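Local coordinates for uncharacterized LolA superfamily protein NE2245 (Nitrosomonas europaea ATCC 19718, PDB 3BUU) that is of unknown function but belongs to the LolA superfamily, whose better-known members carry lipoproteins across the periplasm to the outer membrane, at residues A109-T112 against G113-P117; I19-Q23 against D24-V28; A6-A9 against Q10-L13. All coordinates share one frame; numbering follows the deposited sequence. Where two conformers were deposited one is given.

Contact 1 (A109-T112 against G113-P117)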
# COMPACT_ATOMS: atom_id res chain seq x y z
N ALA A 109 -4.48 1.94 -4.04
CA ALA A 109 -4.62 0.65 -4.69
C ALA A 109 -3.46 0.38 -5.63
O ALA A 109 -2.98 -0.76 -5.72
CB ALA A 109 -5.93 0.59 -5.46
N ASN A 110 -3.01 1.42 -6.32
CA ASN A 110 -2.20 1.23 -7.53
C ASN A 110 -1.07 2.19 -7.63
O ASN A 110 -1.20 3.32 -7.14
CB ASN A 110 -3.11 1.39 -8.74
CG ASN A 110 -4.20 0.32 -8.75
OD1 ASN A 110 -3.87 -0.85 -8.66
ND2 ASN A 110 -5.48 0.70 -8.76
N PHE A 111 0.03 1.79 -8.26
CA PHE A 111 1.07 2.76 -8.59
C PHE A 111 0.65 3.62 -9.79
O PHE A 111 0.98 4.82 -9.83
CB PHE A 111 2.36 2.04 -8.94
CG PHE A 111 3.03 1.38 -7.77
CD1 PHE A 111 3.52 2.11 -6.69
CD2 PHE A 111 3.20 0.00 -7.78
CE1 PHE A 111 4.16 1.45 -5.61
CE2 PHE A 111 3.86 -0.63 -6.73
CZ PHE A 111 4.33 0.11 -5.65
N THR A 112 -0.00 3.03 -10.78
CA THR A 112 -0.43 3.77 -11.98
C THR A 112 -1.27 4.95 -11.54
O THR A 112 -2.16 4.81 -10.68
CB THR A 112 -1.20 2.87 -12.92
OG1 THR A 112 -0.33 1.84 -13.41
CG2 THR A 112 -1.73 3.62 -14.13
N GLY A 113 -0.98 6.11 -12.13
CA GLY A 113 -1.70 7.35 -11.84
C GLY A 113 -0.98 8.22 -10.82
O GLY A 113 -1.16 9.44 -10.79
N ASP A 114 -0.20 7.61 -9.94
CA ASP A 114 0.54 8.35 -8.92
C ASP A 114 2.00 8.59 -9.30
O ASP A 114 2.66 9.43 -8.72
CB ASP A 114 0.52 7.60 -7.58
CG ASP A 114 -0.77 7.76 -6.81
OD1 ASP A 114 -1.68 8.49 -7.31
OD2 ASP A 114 -0.84 7.16 -5.68
N TYR A 115 2.53 7.77 -10.24
CA TYR A 115 3.94 7.77 -10.58
C TYR A 115 4.08 7.69 -12.09
O TYR A 115 3.37 6.93 -12.75
CB TYR A 115 4.68 6.54 -10.01
CG TYR A 115 4.60 6.51 -8.51
CD1 TYR A 115 5.53 7.19 -7.73
CD2 TYR A 115 3.56 5.87 -7.87
CE1 TYR A 115 5.40 7.24 -6.34
CE2 TYR A 115 3.41 5.91 -6.49
CZ TYR A 115 4.33 6.60 -5.72
OH TYR A 115 4.17 6.67 -4.37
N HIS A 116 5.05 8.42 -12.61
CA HIS A 116 5.46 8.26 -14.01
C HIS A 116 6.51 7.14 -14.06
O HIS A 116 7.52 7.24 -13.36
CB HIS A 116 6.08 9.56 -14.48
CG HIS A 116 6.92 9.39 -15.72
ND1 HIS A 116 6.40 9.39 -16.99
CD2 HIS A 116 8.25 9.09 -15.86
CE1 HIS A 116 7.37 9.17 -17.88
NE2 HIS A 116 8.50 8.98 -17.21
N PRO A 117 6.28 6.07 -14.82
CA PRO A 117 7.24 4.98 -14.91
C PRO A 117 8.21 5.10 -16.08
O PRO A 117 7.83 5.52 -17.16
CB PRO A 117 6.33 3.77 -15.13
CG PRO A 117 5.22 4.30 -15.95
CD PRO A 117 5.04 5.75 -15.54
O HOH W 1 0.40 4.49 -5.07
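Asn110 O and Asp114 OD2, 4.1 Å apart, face each other across a type II beta turn, Phe111 to Asp114, which leads the loop after helix 103-107 into strand 115-125. Water 1 links them by donating to both, at 2.9 Å from Asn110 O and 3.0 Å from Asp114 OD2. The other carboxylate oxygen of Asp114 takes salt bridges from Arg76 and Arg108, which probably favour its negative form.

Phe111 closes the turn through its carbonyl: Asp114 N donates to Phe111 O at 3.0 Å, from 33° outside the carbonyl plane, and Tyr115 N adds a second, weak bond. With CG beside the backbone N (chi1 -70°), the Phe111 ring turns its edge toward the Tyr115 face in an offset edge-to-face pair, planes at 70°. Its CD1 makes the nearest contact, 3.8 Å from Tyr115 CE2, while Tyr115 OH bonds to the backbone N of Tyr144.

Thr112 fills the second turn position, its backbone extended, and its hydroxyl pairs with Asp17 on helix 9-20. Gly113 follows with a positive phi suited to a residue without a side chain: a beta carbon on Gly113 would lie about 2.5 Å from Thr112 O, a clash.

Contact 2 (I19-Q23 against D24-V28); sequences IRFPQ and DSFQV
Phe21 and Phe26 carry the aromatic part of this contact, packed across the connection that takes the chain from the end of helix 9-20 into strand 26-36. Phe26 CZ sits over one face of the Phe21 ring, 3.4 Å above its plane and displaced toward the rim. The ring planes meet at 39° with centroids 4.9 Å apart, so the pair is neither a stack nor a T. On the opposite face of Phe21 lies Arg20 CG, 3.8 Å above the ring plane, and the ring is thus held between an aliphatic arm and an aromatic tip.

Apolar packing continues with Pro22, whose CD covers a face of the Phe26 ring at 4.1 Å from Phe26 CD2. The chi1 of 69° puts Phe26 CG between its own backbone N and carbonyl carbon, which carries the ring back over Phe21 and Pro22, and Val28 CG1 closes in at the ring edge. Replacing Phe26 by an alanine would probably uncover one face of Phe21 and leave Pro22 CD without its partner.

Polar bonds shape the bend itself. Gln23 is the centre of an inverse gamma turn, in which Asp24 N reaches Pro22 O at 3.1 Å through a weak bond. The folded Gln23 side chain sends NE2 to Phe21 O at 3.0 Å, nearly straight at 160°; NE2 also bonds to Asn110. Asp24 OD1 accepts from Ser25 N at 2.8 Å.

Outward from the bend, Phe21 and Pro22 rest on Met210 of strand 202-212, Phe26 touches Ser50 of strand 39-51, and strand 26-36 runs antiparallel between those two strands.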
# COMPACT_ATOMS: atom_id res chain seq x y z
N ILE A 19 -1.89 -7.49 -11.08
CA ILE A 19 -1.57 -8.68 -10.32
C ILE A 19 -1.73 -8.42 -8.82
O ILE A 19 -2.24 -9.28 -8.10
CB ILE A 19 -0.20 -9.20 -10.72
CG1 ILE A 19 -0.31 -9.83 -12.11
CG2 ILE A 19 0.37 -10.14 -9.66
CD1 ILE A 19 1.04 -10.04 -12.77
N ARG A 20 -1.25 -7.28 -8.35
CA ARG A 20 -1.35 -6.97 -6.94
C ARG A 20 -2.82 -6.93 -6.49
O ARG A 20 -3.17 -7.56 -5.48
CB ARG A 20 -0.67 -5.64 -6.71
CG ARG A 20 -0.81 -5.03 -5.29
CD ARG A 20 0.03 -5.69 -4.21
NE ARG A 20 0.04 -4.76 -3.07
CZ ARG A 20 -0.47 -4.97 -1.84
NH1 ARG A 20 -1.10 -6.13 -1.50
NH2 ARG A 20 -0.37 -3.97 -0.96
N PHE A 21 -3.65 -6.18 -7.21
CA PHE A 21 -5.05 -6.02 -6.77
C PHE A 21 -5.98 -5.99 -7.97
O PHE A 21 -5.62 -5.55 -9.05
CB PHE A 21 -5.28 -4.68 -6.05
CG PHE A 21 -4.74 -4.58 -4.66
CD1 PHE A 21 -4.98 -5.56 -3.71
CD2 PHE A 21 -4.08 -3.44 -4.26
CE1 PHE A 21 -4.56 -5.41 -2.38
CE2 PHE A 21 -3.67 -3.29 -2.93
CZ PHE A 21 -3.91 -4.28 -2.00
N PRO A 22 -7.23 -6.43 -7.75
CA PRO A 22 -8.24 -6.23 -8.75
C PRO A 22 -8.34 -4.76 -9.12
O PRO A 22 -8.22 -3.89 -8.24
CB PRO A 22 -9.51 -6.66 -8.07
CG PRO A 22 -9.13 -7.44 -6.93
CD PRO A 22 -7.78 -7.05 -6.52
N GLN A 23 -8.56 -4.48 -10.41
CA GLN A 23 -8.76 -3.11 -10.87
C GLN A 23 -10.26 -2.84 -10.82
O GLN A 23 -10.94 -2.72 -11.84
CB GLN A 23 -8.16 -2.91 -12.27
CG GLN A 23 -6.65 -3.25 -12.25
CD GLN A 23 -5.86 -2.33 -11.35
OE1 GLN A 23 -5.80 -1.13 -11.62
NE2 GLN A 23 -5.34 -2.85 -10.23
N ASP A 24 -10.75 -2.81 -9.59
CA ASP A 24 -12.17 -2.81 -9.31
C ASP A 24 -12.33 -2.46 -7.85
O ASP A 24 -11.34 -2.43 -7.11
CB ASP A 24 -12.72 -4.22 -9.61
CG ASP A 24 -14.17 -4.24 -9.95
OD1 ASP A 24 -14.87 -3.22 -9.77
OD2 ASP A 24 -14.60 -5.31 -10.40
N SER A 25 -13.57 -2.25 -7.44
CA SER A 25 -13.89 -2.00 -6.04
C SER A 25 -13.86 -3.28 -5.21
O SER A 25 -14.49 -4.29 -5.56
CB SER A 25 -15.29 -1.38 -5.97
OG SER A 25 -15.29 -0.10 -6.57
N PHE A 26 -13.16 -3.27 -4.08
CA PHE A 26 -13.03 -4.47 -3.29
C PHE A 26 -12.83 -4.15 -1.82
O PHE A 26 -12.53 -3.02 -1.43
CB PHE A 26 -11.89 -5.38 -3.84
CG PHE A 26 -10.50 -4.85 -3.64
CD1 PHE A 26 -9.79 -5.12 -2.46
CD2 PHE A 26 -9.87 -4.09 -4.62
CE1 PHE A 26 -8.50 -4.63 -2.27
CE2 PHE A 26 -8.57 -3.59 -4.40
CZ PHE A 26 -7.91 -3.88 -3.26
N GLN A 27 -13.01 -5.20 -1.01
CA GLN A 27 -12.74 -5.21 0.41
C GLN A 27 -11.59 -6.18 0.66
O GLN A 27 -11.49 -7.23 0.00
CB GLN A 27 -14.02 -5.66 1.12
CG GLN A 27 -13.85 -5.61 2.60
CD GLN A 27 -15.07 -6.13 3.32
OE1 GLN A 27 -16.15 -5.56 3.25
NE2 GLN A 27 -14.90 -7.25 4.01
N VAL A 28 -10.75 -5.87 1.65
CA VAL A 28 -9.73 -6.80 2.08
C VAL A 28 -9.39 -6.56 3.54
O VAL A 28 -9.51 -5.42 4.01
CB VAL A 28 -8.49 -6.74 1.17
CG1 VAL A 28 -7.75 -5.42 1.31
CG2 VAL A 28 -7.56 -7.92 1.39

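Contact 3 (A6-A9 against Q10-L13); sequences AVTA and QSIL
The Gln10 amide, the flat side-chain group here, bends back toward Thr8 and Ala9; OE1 lies 3.8 Å from Thr8 OG1 in one of two conformers, so this approach is doubtful. The motif itself is a capping box at the start of helix 9-20, with Thr8 as N-cap. Ser11 N donates to Thr8 OG1 at 2.9 Å, and in return Thr8 N donates to Ser11 OG at 3.0 Å, almost straight at 173°. Both hydroxyls stand between their own backbone N and carbonyl carbon (chi1 72° and 73°), which turns each toward the other's amide; the reciprocal pair fixes both rotations.

Regular helical bonding takes over at once: Ile12 N reaches Thr8 O at 2.9 Å, with the donor nearly in line with the carbonyl bond, and Leu13 N reaches Ala9 O in the same i to i+4 pattern.

Val7, just before the cap, and Ile12 form a hydrophobic staple, their side chains crossing at about a right angle against Tyr131 of strand 128-137. The fit is tight. Val7 CG1, extended away from its backbone N, comes within 3.2 Å of Ile12 CG1 and 3.4 Å of Ile12 CD1, both shorter than usual carbon contacts.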
# COMPACT_ATOMS: atom_id res chain seq x y z
N ALA A 6 4.71 -3.98 -28.43
CA ALA A 6 5.90 -3.82 -27.56
C ALA A 6 5.45 -3.58 -26.12
O ALA A 6 4.44 -2.92 -25.85
CB ALA A 6 6.77 -2.67 -28.03
N VAL A 7 6.21 -4.09 -25.18
CA VAL A 7 6.02 -3.77 -23.78
C VAL A 7 6.49 -2.32 -23.55
O VAL A 7 7.52 -1.94 -24.10
CB VAL A 7 6.92 -4.82 -23.01
CG1 VAL A 7 7.02 -4.54 -21.61
CG2 VAL A 7 6.42 -6.24 -23.26
N THR A 8 5.75 -1.58 -22.74
CA THR A 8 6.17 -0.25 -22.40
C THR A 8 6.30 -0.16 -20.88
O THR A 8 5.75 -0.99 -20.16
CB THR A 8 5.17 0.81 -22.89
OG1 THR A 8 4.00 0.74 -22.07
CG2 THR A 8 4.84 0.61 -24.36
N ALA A 9 7.00 0.83 -20.38
CA ALA A 9 7.05 1.02 -18.91
C ALA A 9 5.63 1.13 -18.33
O ALA A 9 5.34 0.58 -17.27
CB ALA A 9 7.90 2.23 -18.57
N GLN A 10 4.77 1.85 -19.03
CA GLN A 10 3.39 2.02 -18.57
C GLN A 10 2.66 0.68 -18.53
O GLN A 10 1.94 0.37 -17.55
CB GLN A 10 2.67 2.97 -19.52
CG GLN A 10 3.08 4.39 -19.33
CD GLN A 10 4.45 4.80 -19.92
OE1 GLN A 10 5.07 4.10 -20.79
NE2 GLN A 10 4.93 5.99 -19.45
N SER A 11 2.83 -0.14 -19.57
CA SER A 11 2.12 -1.42 -19.58
C SER A 11 2.66 -2.39 -18.55
O SER A 11 1.90 -3.14 -17.97
CB SER A 11 2.04 -2.03 -20.98
OG SER A 11 3.27 -2.54 -21.41
N ILE A 12 3.97 -2.36 -18.30
CA ILE A 12 4.58 -3.19 -17.28
C ILE A 12 3.97 -2.82 -15.92
O ILE A 12 3.58 -3.68 -15.14
CB ILE A 12 6.11 -3.03 -17.25
CG1 ILE A 12 6.73 -3.57 -18.56
CG2 ILE A 12 6.70 -3.79 -16.08
CD1 ILE A 12 8.18 -3.11 -18.71
N LEU A 13 3.92 -1.52 -15.63
CA LEU A 13 3.37 -1.08 -14.35
C LEU A 13 1.90 -1.47 -14.22
O LEU A 13 1.47 -1.88 -13.14
CB LEU A 13 3.54 0.43 -14.20
CG LEU A 13 3.21 0.93 -12.81
CD1 LEU A 13 4.08 0.32 -11.73
CD2 LEU A 13 3.29 2.49 -12.83

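Overall arrangement
Contacts 3 and 2 mark the two ends of helix 9-20, one at its capped start and the other where the chain leaves it; their nearest atoms are about 7 Å apart and they do not touch. Contact 1 bridges them: Asn110 OD1 probably hydrogen-bonds Gln23 NE2 at 2.9 Å, and Phe111 CB packs 3.7 Å from Leu13 CD1. Contact 2 is buried and mainly aromatic, whereas contacts 1 and 3 are partly buried. Reciprocal hydroxyl-amide bonds dominate contact 3, whose centre lies about 21 Å from the chain centre. Contact 1 combines a backbone turn, a bridging water and one ring pair, about 12 Å from that centre.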